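Local coordinates for DUF1116 domain-containing protein (Enterococcus faecalis, PDB 3CLQ) that is of unknown function, though its family resemblance to the AllG subunit suggests a role related to oxamate carbamoyltransferase, at residues Val371-Thr385 with Ala399-Leu413. Numbering follows the deposited sequence.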
ATOM      1  N   VAL B 371     -22.915  -4.782  23.488  1.00 54.36           N
ATOM      2  CA  VAL B 371     -23.425  -5.984  24.110  1.00 53.91           C
ATOM      3  C   VAL B 371     -24.915  -6.200  23.860  1.00 53.69           C
ATOM      4  O   VAL B 371     -25.347  -7.290  23.502  1.00 52.89           O
ATOM      5  CB  VAL B 371     -23.182  -5.937  25.620  1.00 53.96           C
ATOM      6  CG1 VAL B 371     -24.249  -6.741  26.340  1.00 54.70           C
ATOM      7  CG2 VAL B 371     -21.811  -6.467  25.944  1.00 53.60           C
ATOM      8  N   LEU B 372     -25.692  -5.146  24.051  1.00 53.71           N
ATOM      9  CA  LEU B 372     -27.145  -5.220  23.976  1.00 53.68           C
ATOM     10  C   LEU B 372     -27.610  -5.600  22.569  1.00 53.30           C
ATOM     11  O   LEU B 372     -28.520  -6.399  22.392  1.00 52.97           O
ATOM     12  CB  LEU B 372     -27.709  -3.852  24.363  1.00 54.11           C
ATOM     13  CG  LEU B 372     -29.076  -3.656  25.015  1.00 54.56           C
ATOM     14  CD1 LEU B 372     -29.149  -4.315  26.377  1.00 54.46           C
ATOM     15  CD2 LEU B 372     -29.337  -2.166  25.153  1.00 54.44           C
ATOM     16  N   LYS B 373     -26.980  -5.024  21.555  1.00 53.10           N
ATOM     17  CA  LYS B 373     -27.384  -5.323  20.194  1.00 53.06           C
ATOM     18  C   LYS B 373     -26.897  -6.699  19.739  1.00 53.32           C
ATOM     19  O   LYS B 373     -27.548  -7.351  18.916  1.00 54.20           O
ATOM     20  CB  LYS B 373     -26.922  -4.232  19.225  1.00 53.36           C
ATOM     21  CG  LYS B 373     -27.429  -2.827  19.564  1.00 53.23           C
ATOM     22  CD  LYS B 373     -26.968  -1.818  18.526  1.00 53.09           C
ATOM     23  CE  LYS B 373     -27.219  -0.396  18.985  1.00 52.95           C
ATOM     24  NZ  LYS B 373     -26.401   0.548  18.197  1.00 52.56           N
ATOM     25  N   VAL B 374     -25.769  -7.161  20.269  1.00 52.59           N
ATOM     26  CA  VAL B 374     -25.335  -8.500  19.929  1.00 52.76           C
ATOM     27  C   VAL B 374     -26.469  -9.447  20.320  1.00 54.88           C
ATOM     28  O   VAL B 374     -26.820 -10.363  19.582  1.00 55.76           O
ATOM     29  CB  VAL B 374     -24.010  -8.879  20.627  1.00 51.57           C
ATOM     30  CG1 VAL B 374     -23.626 -10.320  20.299  1.00 50.25           C
ATOM     31  CG2 VAL B 374     -22.893  -7.916  20.212  1.00 49.99           C
ATOM     32  N   LEU B 375     -27.080  -9.172  21.468  1.00 56.42           N
ATOM     33  CA  LEU B 375     -28.100 -10.020  22.043  1.00 56.92           C
ATOM     34  C   LEU B 375     -29.429  -9.977  21.310  1.00 57.95           C
ATOM     35  O   LEU B 375     -30.080 -11.013  21.124  1.00 58.08           O
ATOM     36  CB  LEU B 375     -28.318  -9.639  23.506  1.00 57.49           C
ATOM     37  CG  LEU B 375     -28.057 -10.673  24.605  1.00 58.25           C
ATOM     38  CD1 LEU B 375     -26.917 -11.631  24.249  1.00 58.61           C
ATOM     39  CD2 LEU B 375     -27.780  -9.956  25.917  1.00 58.54           C
ATOM     40  N   GLU B 376     -29.867  -8.792  20.915  1.00 58.69           N
ATOM     41  CA  GLU B 376     -31.209  -8.715  20.361  1.00 59.37           C
ATOM     42  C   GLU B 376     -31.241  -9.157  18.887  1.00 58.07           C
ATOM     43  O   GLU B 376     -32.220  -9.696  18.415  1.00 57.88           O
ATOM     44  CB  GLU B 376     -31.850  -7.341  20.623  1.00 61.06           C
ATOM     45  CG  GLU B 376     -31.653  -6.299  19.531  1.00 64.14           C
ATOM     46  CD  GLU B 376     -32.892  -6.106  18.618  1.00 65.36           C
ATOM     47  OE1 GLU B 376     -34.054  -6.277  19.082  1.00 65.61           O
ATOM     48  OE2 GLU B 376     -32.685  -5.754  17.428  1.00 66.31           O
ATOM     49  N   THR B 377     -30.142  -8.971  18.182  1.00 57.66           N
ATOM     50  CA  THR B 377     -30.056  -9.389  16.794  1.00 57.13           C
ATOM     51  C   THR B 377     -29.797 -10.879  16.709  1.00 57.29           C
ATOM     52  O   THR B 377     -30.221 -11.545  15.760  1.00 56.31           O
ATOM     53  CB  THR B 377     -28.860  -8.725  16.118  1.00 56.87           C
ATOM     54  OG1 THR B 377     -27.677  -9.050  16.858  1.00 56.18           O
ATOM     55  CG2 THR B 377     -29.032  -7.216  16.075  1.00 56.63           C
ATOM     56  N   GLY B 378     -29.071 -11.387  17.703  1.00 57.64           N
ATOM     57  CA  GLY B 378     -28.533 -12.738  17.660  1.00 58.37           C
ATOM     58  C   GLY B 378     -27.208 -12.831  16.914  1.00 59.41           C
ATOM     59  O   GLY B 378     -26.578 -13.882  16.893  1.00 59.83           O
HETATM   60  N   MSE B 379     -26.778 -11.728  16.314  1.00 59.61           N
HETATM   61  CA  MSE B 379     -25.599 -11.718  15.459  1.00 61.03           C
HETATM   62  C   MSE B 379     -24.295 -11.476  16.228  1.00 60.14           C
HETATM   63  O   MSE B 379     -24.159 -10.470  16.934  1.00 60.19           O
HETATM   64  CB  MSE B 379     -25.783 -10.633  14.409  1.00 61.02           C
HETATM   65  CG  MSE B 379     -24.695 -10.539  13.411  1.00 62.40           C
HETATM   66 SE   MSE B 379     -25.000  -8.970  12.264  0.55 65.00          SE
HETATM   67  CE  MSE B 379     -23.576  -7.836  12.901  1.00 63.51           C
ATOM     68  N   LEU B 380     -23.330 -12.384  16.086  1.00 59.31           N
ATOM     69  CA  LEU B 380     -22.034 -12.232  16.777  1.00 58.76           C
ATOM     70  C   LEU B 380     -20.962 -11.506  15.959  1.00 58.48           C
ATOM     71  O   LEU B 380     -20.973 -11.546  14.723  1.00 58.85           O
ATOM     72  CB  LEU B 380     -21.488 -13.598  17.195  1.00 59.12           C
ATOM     73  CG  LEU B 380     -21.941 -14.293  18.490  1.00 59.14           C
ATOM     74  CD1 LEU B 380     -23.338 -13.859  18.949  1.00 59.09           C
ATOM     75  CD2 LEU B 380     -21.865 -15.819  18.325  1.00 58.65           C
ATOM     76  N   PRO B 381     -20.021 -10.833  16.644  1.00 57.95           N
ATOM     77  CA  PRO B 381     -18.843 -10.315  15.969  1.00 57.74           C
ATOM     78  C   PRO B 381     -18.181 -11.388  15.119  1.00 57.87           C
ATOM     79  O   PRO B 381     -18.011 -12.516  15.554  1.00 58.06           O
ATOM     80  CB  PRO B 381     -17.924  -9.960  17.129  1.00 57.37           C
ATOM     81  CG  PRO B 381     -18.841  -9.547  18.175  1.00 57.21           C
ATOM     82  CD  PRO B 381     -20.001 -10.498  18.074  1.00 57.51           C
ATOM     83  N   VAL B 382     -17.839 -11.037  13.896  1.00 58.12           N
ATOM     84  CA  VAL B 382     -17.101 -11.932  13.034  1.00 58.00           C
ATOM     85  C   VAL B 382     -15.649 -11.551  13.176  1.00 57.94           C
ATOM     86  O   VAL B 382     -15.314 -10.378  13.083  1.00 58.04           O
ATOM     87  CB  VAL B 382     -17.491 -11.714  11.567  1.00 58.11           C
ATOM     88  CG1 VAL B 382     -16.832 -10.429  11.018  1.00 57.18           C
ATOM     89  CG2 VAL B 382     -17.087 -12.896  10.744  1.00 58.17           C
ATOM     90  N   ILE B 383     -14.775 -12.516  13.421  1.00 57.71           N
ATOM     91  CA  ILE B 383     -13.358 -12.196  13.405  1.00 57.52           C
ATOM     92  C   ILE B 383     -12.589 -13.107  12.464  1.00 57.91           C
ATOM     93  O   ILE B 383     -12.804 -14.306  12.440  1.00 58.43           O
ATOM     94  CB  ILE B 383     -12.751 -12.153  14.807  1.00 57.34           C
ATOM     95  CG1 ILE B 383     -11.472 -12.950  14.862  1.00 57.19           C
ATOM     96  CG2 ILE B 383     -13.693 -12.702  15.861  1.00 57.44           C
ATOM     97  CD1 ILE B 383     -10.979 -13.045  16.255  1.00 58.40           C
ATOM     98  N   ASN B 384     -11.730 -12.524  11.643  1.00 58.24           N
ATOM     99  CA  ASN B 384     -10.877 -13.307  10.762  1.00 58.49           C
ATOM    100  C   ASN B 384      -9.516 -13.366  11.428  1.00 58.51           C
ATOM    101  O   ASN B 384      -8.977 -12.343  11.854  1.00 58.73           O
ATOM    102  CB  ASN B 384     -10.738 -12.637   9.385  1.00 59.32           C
ATOM    103  CG  ASN B 384     -11.991 -12.800   8.478  1.00 59.83           C
ATOM    104  OD1 ASN B 384     -12.248 -11.942   7.601  1.00 60.37           O
ATOM    105  ND2 ASN B 384     -12.737 -13.903   8.648  1.00 58.85           N
ATOM    106  N   THR B 385      -8.952 -14.556  11.528  1.00 58.13           N
ATOM    107  CA  THR B 385      -7.704 -14.729  12.248  1.00 57.85           C
ATOM    108  C   THR B 385      -6.937 -15.902  11.654  1.00 57.67           C
ATOM    109  O   THR B 385      -7.502 -16.711  10.895  1.00 57.73           O
ATOM    110  CB  THR B 385      -7.963 -14.980  13.751  1.00 58.59           C
ATOM    111  OG1 THR B 385      -6.786 -15.519  14.355  1.00 60.68           O
ATOM    112  CG2 THR B 385      -9.076 -15.995  13.953  1.00 58.30           C
ATOM    113  N   ALA B 399      -5.852 -20.128   7.637  1.00 51.03           N
ATOM    114  CA  ALA B 399      -6.627 -19.028   8.241  1.00 50.86           C
ATOM    115  C   ALA B 399      -8.107 -19.094   7.929  1.00 50.94           C
ATOM    116  O   ALA B 399      -8.532 -19.809   6.997  1.00 50.54           O
ATOM    117  CB  ALA B 399      -6.096 -17.684   7.813  1.00 51.34           C
ATOM    118  N   GLY B 400      -8.895 -18.339   8.693  1.00 50.30           N
ATOM    119  CA  GLY B 400     -10.335 -18.450   8.536  1.00 51.93           C
ATOM    120  C   GLY B 400     -11.157 -17.611   9.479  1.00 52.40           C
ATOM    121  O   GLY B 400     -10.596 -16.832  10.224  1.00 52.87           O
ATOM    122  N   LEU B 401     -12.479 -17.805   9.439  1.00 53.25           N
ATOM    123  CA  LEU B 401     -13.460 -17.068  10.247  1.00 54.23           C
ATOM    124  C   LEU B 401     -13.803 -17.738  11.604  1.00 55.48           C
ATOM    125  O   LEU B 401     -14.018 -18.957  11.698  1.00 56.35           O
ATOM    126  CB  LEU B 401     -14.740 -16.871   9.426  1.00 54.22           C
ATOM    127  CG  LEU B 401     -16.034 -16.275  10.004  1.00 54.56           C
ATOM    128  CD1 LEU B 401     -16.932 -15.797   8.866  1.00 55.42           C
ATOM    129  CD2 LEU B 401     -16.818 -17.266  10.863  1.00 54.86           C
ATOM    130  N   THR B 402     -13.872 -16.936  12.652  1.00 55.31           N
ATOM    131  CA  THR B 402     -14.268 -17.446  13.944  1.00 56.60           C
ATOM    132  C   THR B 402     -15.217 -16.464  14.668  1.00 57.60           C
ATOM    133  O   THR B 402     -15.499 -15.371  14.175  1.00 58.06           O
ATOM    134  CB  THR B 402     -13.018 -17.798  14.787  1.00 56.71           C
ATOM    135  OG1 THR B 402     -13.373 -18.735  15.807  1.00 57.76           O
ATOM    136  CG2 THR B 402     -12.385 -16.570  15.417  1.00 56.20           C
ATOM    137  N   ASN B 403     -15.749 -16.847  15.816  1.00 58.49           N
ATOM    138  CA  ASN B 403     -16.552 -15.898  16.586  1.00 59.63           C
ATOM    139  C   ASN B 403     -16.240 -16.006  18.081  1.00 59.63           C
ATOM    140  O   ASN B 403     -15.629 -16.982  18.524  1.00 60.15           O
ATOM    141  CB  ASN B 403     -18.064 -16.090  16.329  1.00 60.46           C
ATOM    142  CG  ASN B 403     -18.426 -16.134  14.823  1.00 61.42           C
ATOM    143  OD1 ASN B 403     -18.199 -17.136  14.143  1.00 62.35           O
ATOM    144  ND2 ASN B 403     -19.023 -15.058  14.321  1.00 61.28           N
ATOM    145  N   PRO B 404     -16.621 -14.990  18.864  1.00 59.42           N
ATOM    146  CA  PRO B 404     -16.613 -15.212  20.298  1.00 58.62           C
ATOM    147  C   PRO B 404     -17.775 -16.139  20.586  1.00 57.86           C
ATOM    148  O   PRO B 404     -18.630 -16.302  19.725  1.00 58.09           O
ATOM    149  CB  PRO B 404     -16.895 -13.818  20.877  1.00 58.85           C
ATOM    150  CG  PRO B 404     -16.735 -12.870  19.766  1.00 58.65           C
ATOM    151  CD  PRO B 404     -17.050 -13.625  18.516  1.00 58.90           C
ATOM    152  N   PRO B 405     -17.806 -16.761  21.775  1.00 57.43           N
ATOM    153  CA  PRO B 405     -18.912 -17.642  22.159  1.00 56.98           C
ATOM    154  C   PRO B 405     -20.115 -16.866  22.706  1.00 56.54           C
ATOM    155  O   PRO B 405     -19.951 -15.857  23.376  1.00 56.84           O
ATOM    156  CB  PRO B 405     -18.294 -18.499  23.263  1.00 56.99           C
ATOM    157  CG  PRO B 405     -17.304 -17.599  23.911  1.00 56.83           C
ATOM    158  CD  PRO B 405     -16.785 -16.668  22.832  1.00 57.18           C
ATOM    159  N   ALA B 406     -21.320 -17.347  22.439  1.00 56.36           N
ATOM    160  CA  ALA B 406     -22.525 -16.603  22.794  1.00 55.50           C
ATOM    161  C   ALA B 406     -22.604 -16.176  24.258  1.00 54.69           C
ATOM    162  O   ALA B 406     -23.005 -15.048  24.547  1.00 54.26           O
ATOM    163  CB  ALA B 406     -23.765 -17.397  22.409  1.00 55.72           C
ATOM    164  N   ASN B 407     -22.212 -17.074  25.164  1.00 54.17           N
ATOM    165  CA  ASN B 407     -22.453 -16.904  26.614  1.00 54.67           C
ATOM    166  C   ASN B 407     -21.832 -15.627  27.166  1.00 54.57           C
ATOM    167  O   ASN B 407     -22.391 -14.949  28.032  1.00 55.05           O
ATOM    168  CB  ASN B 407     -21.919 -18.111  27.432  1.00 54.05           C
ATOM    169  CG  ASN B 407     -20.388 -18.111  27.539  1.00 54.10           C
ATOM    170  OD1 ASN B 407     -19.687 -18.355  26.547  1.00 53.81           O
ATOM    171  ND2 ASN B 407     -19.868 -17.791  28.728  1.00 52.99           N
ATOM    172  N   VAL B 408     -20.654 -15.316  26.670  1.00 54.16           N
ATOM    173  CA  VAL B 408     -19.898 -14.216  27.217  1.00 55.01           C
ATOM    174  C   VAL B 408     -20.704 -12.902  27.223  1.00 56.25           C
ATOM    175  O   VAL B 408     -20.586 -12.102  28.151  1.00 56.38           O
ATOM    176  CB  VAL B 408     -18.540 -14.124  26.503  1.00 54.05           C
ATOM    177  CG1 VAL B 408     -18.365 -12.787  25.803  1.00 53.34           C
ATOM    178  CG2 VAL B 408     -17.431 -14.454  27.478  1.00 53.02           C
ATOM    179  N   PHE B 409     -21.556 -12.722  26.211  1.00 57.23           N
ATOM    180  CA  PHE B 409     -22.432 -11.552  26.110  1.00 57.88           C
ATOM    181  C   PHE B 409     -23.630 -11.589  27.077  1.00 58.46           C
ATOM    182  O   PHE B 409     -23.971 -10.579  27.695  1.00 59.13           O
ATOM    183  CB  PHE B 409     -22.897 -11.385  24.666  1.00 58.33           C
ATOM    184  CG  PHE B 409     -21.765 -11.106  23.711  1.00 59.37           C
ATOM    185  CD1 PHE B 409     -21.401  -9.801  23.399  1.00 59.38           C
ATOM    186  CD2 PHE B 409     -21.037 -12.144  23.151  1.00 59.75           C
ATOM    187  CE1 PHE B 409     -20.355  -9.548  22.534  1.00 59.32           C
ATOM    188  CE2 PHE B 409     -19.990 -11.893  22.277  1.00 59.51           C
ATOM    189  CZ  PHE B 409     -19.650 -10.597  21.971  1.00 59.29           C
ATOM    190  N   ASN B 410     -24.267 -12.749  27.202  1.00 57.71           N
ATOM    191  CA  ASN B 410     -25.313 -12.943  28.205  1.00 57.64           C
ATOM    192  C   ASN B 410     -24.874 -12.511  29.596  1.00 58.19           C
ATOM    193  O   ASN B 410     -25.605 -11.817  30.295  1.00 58.89           O
ATOM    194  CB  ASN B 410     -25.733 -14.405  28.262  1.00 56.40           C
ATOM    195  CG  ASN B 410     -26.603 -14.805  27.103  1.00 56.39           C
ATOM    196  OD1 ASN B 410     -27.756 -15.157  27.293  1.00 56.38           O
ATOM    197  ND2 ASN B 410     -26.063 -14.748  25.887  1.00 57.42           N
ATOM    198  N   GLU B 411     -23.683 -12.933  30.008  1.00 58.23           N
ATOM    199  CA  GLU B 411     -23.219 -12.623  31.343  1.00 58.38           C
ATOM    200  C   GLU B 411     -23.017 -11.117  31.443  1.00 57.93           C
ATOM    201  O   GLU B 411     -23.480 -10.467  32.383  1.00 57.47           O
ATOM    202  CB  GLU B 411     -21.941 -13.397  31.644  1.00 58.72           C
ATOM    203  CG  GLU B 411     -22.038 -14.863  31.235  1.00 58.85           C
ATOM    204  CD  GLU B 411     -20.847 -15.708  31.674  1.00 58.88           C
ATOM    205  OE1 GLU B 411     -21.018 -16.944  31.784  1.00 59.15           O
ATOM    206  OE2 GLU B 411     -19.747 -15.154  31.913  1.00 58.76           O
ATOM    207  N   ALA B 412     -22.351 -10.562  30.445  1.00 58.19           N
ATOM    208  CA  ALA B 412     -22.198  -9.116  30.344  1.00 58.07           C
ATOM    209  C   ALA B 412     -23.491  -8.389  30.716  1.00 58.49           C
ATOM    210  O   ALA B 412     -23.518  -7.571  31.636  1.00 58.89           O
ATOM    211  CB  ALA B 412     -21.812  -8.765  28.973  1.00 57.96           C
ATOM    212  N   LEU B 413     -24.566  -8.702  30.004  1.00 58.21           N
ATOM    213  CA  LEU B 413     -25.840  -8.026  30.215  1.00 57.99           C
ATOM    214  C   LEU B 413     -26.338  -8.166  31.632  1.00 57.72           C
ATOM    215  O   LEU B 413     -26.929  -7.239  32.184  1.00 57.77           O
ATOM    216  CB  LEU B 413     -26.926  -8.593  29.293  1.00 58.33           C
ATOM    217  CG  LEU B 413     -28.231  -7.790  29.345  1.00 57.97           C
ATOM    218  CD1 LEU B 413     -28.072  -6.543  28.481  1.00 57.40           C
ATOM    219  CD2 LEU B 413     -29.453  -8.606  28.927  1.00 57.85           C
TER
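F409 on helix 407-419 reaches over to V374 on helix 371-377, and the antiparallel β-hairpin of strands 383-388 and 396-402 links the two helices, following the one and leading into the other. F409 can be followed outward. Its CB lies 4.0 Å from L375 CD1. Chi1 of -63° sets CG beside the backbone N, and chi2 of -93° turns one ring face to V374, whose CG1 sits 3.9 Å from the ring centroid, nearly over the ring centre, in a CH-pi contact. CD1 and CE1 share the valine's branches, and CZ ends 3.9 Å from P381 CD. A phenylalanine suits this place because its flat face takes the valine methyl while its far end reaches the proline ring. Farther along the helix, A412 is small enough to let V371 CG2 approach its CB, while L413 meets L375 CD2 with CB and CD2. G378, with positive phi, ends helix 371-377 where a side chain would strike the preceding carbonyl. In the hairpin, I383 and T402 exchange two backbone bonds, as do T385 and G400. I383 and T402 lie side by side, pointing the same way, with I383 CG1 3.8 Å from T402 CG2, while T402 OG1 turns to R286 O. P381 has no N-H to offer a partner strand, yet its carbonyl still accepts: N403 ND2 donates to P381 O over 3.0 Å, bent to 135° at the hydrogen and coming from above the carbonyl plane.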